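Local coordinates for protein membrane-bound lytic murein transglycosylase A (Burkholderia pseudomallei, PDB 6QK4) that probably cleaves the glycosidic bond between N-acetylmuramic acid and N-acetylglucosamine in peptidoglycan, with a 1,6-anhydro bond formed in the N-acetylmuramic acid, at residues G119-A124 and W157-I162. Numbering follows the deposited sequence.
Sequences GPYQYA and WVDDPI
Tyr123 and Ala124 pair with Trp157 and Val158 in a short antiparallel ladder at the surface of the MltA-specific insert domain, where strand 123-126 begins beside the end of strand 154-158. Val158 sits opposite Tyr123 as a hydrogen-bonded pair: Val158 N gives an almost straight bond (177°) of 2.8 Å to Tyr123 O, and Val158 O accepts from Tyr123 N at 3.2 Å. The same carbonyl also takes a weak bond from Gln122 N. With Gln122 and Tyr123 both facing Val158, this is a classic beta bulge, and it overlaps an inverse gamma turn centred on Tyr121. A water bridges the two segments beyond the ladder, donating to Pro120 O and Asp159 O.

The two aromatic rings of the ladder project from different faces of the sheet. On one, the methyl of Ala124 lies over the six-membered ring of Trp157, CB 3.9 Å from its centroid, while Tyr123 N meets the indole edge in the ring plane. On the other, with CG anti to the carbonyl carbon (chi1 -53°), the Tyr123 ring reaches Pro161: one face has Gln122 CB above it, offset toward the rim, and Pro161 sets its CD over the middle of the opposite face, 3.7 Å from the centroid, as a CH-pi contact. Pro161 opens helix 161-170, whose N-cap is Asp160; the cap's OD1 accepts from Glu163 N and, weakly, from Ile162 N. On the bulge side, Gln122 NE2 reaches back to Gly119 O at 2.6 Å, the acceptor lying in the amide plane, and Gln122 OE1 is hydrogen-bonded to Arg117 NH1.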
loop_
_atom_site.group_PDB
_atom_site.type_symbol
_atom_site.label_atom_id
_atom_site.label_comp_id
_atom_site.label_asym_id
_atom_site.label_seq_id
_atom_site.Cartn_x
_atom_site.Cartn_y
_atom_site.Cartn_z
ATOM N N GLY A 119 -10.702 8.948 -27.253
ATOM C CA GLY A 119 -11.519 7.858 -26.767
ATOM C C GLY A 119 -11.930 8.087 -25.322
ATOM O O GLY A 119 -12.370 9.184 -24.966
ATOM N N PRO A 120 -11.732 7.090 -24.449
ATOM C CA PRO A 120 -12.189 7.249 -23.059
ATOM C C PRO A 120 -11.246 8.121 -22.235
ATOM O O PRO A 120 -11.621 8.580 -21.140
ATOM C CB PRO A 120 -12.247 5.798 -22.542
ATOM C CG PRO A 120 -11.091 5.112 -23.295
ATOM C CD PRO A 120 -11.076 5.795 -24.676
ATOM N N TYR A 121 -10.071 8.440 -22.777
ATOM C CA TYR A 121 -9.029 9.145 -22.035
ATOM C C TYR A 121 -9.307 10.644 -22.093
ATOM O O TYR A 121 -8.771 11.373 -22.925
ATOM C CB TYR A 121 -7.673 8.781 -22.618
ATOM C CG TYR A 121 -7.489 7.292 -22.658
ATOM C CD1 TYR A 121 -7.450 6.571 -21.478
ATOM C CD2 TYR A 121 -7.403 6.602 -23.860
ATOM C CE1 TYR A 121 -7.278 5.198 -21.471
ATOM C CE2 TYR A 121 -7.245 5.215 -23.867
ATOM C CZ TYR A 121 -7.180 4.521 -22.669
ATOM O OH TYR A 121 -7.003 3.148 -22.630
ATOM N N GLN A 122 -10.158 11.133 -21.175
ATOM C CA GLN A 122 -10.619 12.522 -21.280
ATOM C C GLN A 122 -10.325 13.425 -20.081
ATOM O O GLN A 122 -10.772 14.588 -20.079
ATOM C CB GLN A 122 -12.138 12.570 -21.544
ATOM C CG GLN A 122 -12.601 11.865 -22.826
ATOM C CD GLN A 122 -12.121 12.545 -24.129
ATOM O OE1 GLN A 122 -11.993 13.785 -24.199
ATOM N NE2 GLN A 122 -11.824 11.715 -25.155
ATOM N N TYR A 123 -9.601 12.942 -19.066
ATOM C CA TYR A 123 -9.424 13.650 -17.798
ATOM C C TYR A 123 -7.938 13.784 -17.520
ATOM O O TYR A 123 -7.277 12.776 -17.314
ATOM C CB TYR A 123 -10.102 12.879 -16.659
ATOM C CG TYR A 123 -11.531 12.576 -17.001
ATOM C CD1 TYR A 123 -12.506 13.523 -16.802
ATOM C CD2 TYR A 123 -11.899 11.350 -17.546
ATOM C CE1 TYR A 123 -13.821 13.257 -17.112
ATOM C CE2 TYR A 123 -13.229 11.092 -17.903
ATOM C CZ TYR A 123 -14.166 12.034 -17.658
ATOM O OH TYR A 123 -15.490 11.765 -17.972
ATOM N N ALA A 124 -7.424 15.013 -17.476
ATOM C CA ALA A 124 -5.974 15.211 -17.439
ATOM C C ALA A 124 -5.402 15.127 -16.030
ATOM O O ALA A 124 -6.026 15.593 -15.075
ATOM C CB ALA A 124 -5.608 16.587 -18.001
ATOM N N TRP A 157 -3.519 11.718 -20.009
ATOM C CA TRP A 157 -4.976 11.728 -19.942
ATOM C C TRP A 157 -5.513 10.377 -19.461
ATOM O O TRP A 157 -5.198 9.350 -20.054
ATOM C CB TRP A 157 -5.575 12.071 -21.313
ATOM C CG TRP A 157 -5.112 13.398 -21.817
ATOM C CD1 TRP A 157 -3.915 13.686 -22.453
ATOM C CD2 TRP A 157 -5.814 14.617 -21.707
ATOM N NE1 TRP A 157 -3.857 15.030 -22.751
ATOM C CE2 TRP A 157 -5.015 15.623 -22.305
ATOM C CE3 TRP A 157 -7.059 14.969 -21.160
ATOM C CZ2 TRP A 157 -5.421 16.951 -22.363
ATOM C CZ3 TRP A 157 -7.464 16.288 -21.229
ATOM C CH2 TRP A 157 -6.649 17.265 -21.826
ATOM N N VAL A 158 -6.358 10.382 -18.416
ATOM C CA VAL A 158 -6.824 9.109 -17.888
ATOM C C VAL A 158 -8.337 8.931 -18.098
ATOM O O VAL A 158 -9.038 9.801 -18.632
ATOM C CB VAL A 158 -6.403 8.938 -16.395
ATOM C CG1 VAL A 158 -4.904 9.043 -16.238
ATOM C CG2 VAL A 158 -7.106 10.014 -15.460
ATOM N N ASP A 159 -8.806 7.762 -17.650
ATOM C CA ASP A 159 -10.056 7.060 -17.905
ATOM C C ASP A 159 -11.220 7.580 -17.089
ATOM O O ASP A 159 -12.385 7.419 -17.480
ATOM C CB ASP A 159 -9.848 5.600 -17.446
ATOM C CG ASP A 159 -10.247 4.653 -18.448
ATOM O OD1 ASP A 159 -10.670 5.138 -19.516
ATOM O OD2 ASP A 159 -10.177 3.455 -18.179
ATOM N N ASP A 160 -10.925 8.148 -15.922
ATOM C CA ASP A 160 -11.938 8.297 -14.907
ATOM C C ASP A 160 -11.564 9.492 -14.033
ATOM O O ASP A 160 -10.407 9.574 -13.583
ATOM C CB ASP A 160 -12.007 7.020 -14.070
ATOM C CG ASP A 160 -13.163 7.023 -13.119
ATOM O OD1 ASP A 160 -13.129 7.808 -12.161
ATOM O OD2 ASP A 160 -14.119 6.261 -13.364
ATOM N N PRO A 161 -12.498 10.402 -13.751
ATOM C CA PRO A 161 -12.140 11.616 -12.985
ATOM C C PRO A 161 -12.078 11.308 -11.494
ATOM O O PRO A 161 -11.345 11.988 -10.762
ATOM C CB PRO A 161 -13.261 12.609 -13.344
ATOM C CG PRO A 161 -14.433 11.745 -13.650
ATOM C CD PRO A 161 -13.855 10.473 -14.305
ATOM N N ILE A 162 -12.812 10.280 -11.056
ATOM C CA ILE A 162 -12.749 9.833 -9.658
ATOM C C ILE A 162 -11.413 9.161 -9.364
ATOM O O ILE A 162 -10.777 9.437 -8.338
ATOM C CB ILE A 162 -13.922 8.886 -9.311
ATOM C CG1 ILE A 162 -15.277 9.514 -9.661
ATOM C CG2 ILE A 162 -13.852 8.448 -7.832
ATOM C CD1 ILE A 162 -15.672 10.649 -8.766
HETATM O O HOH W 1 -13.945 7.759 -20.023
#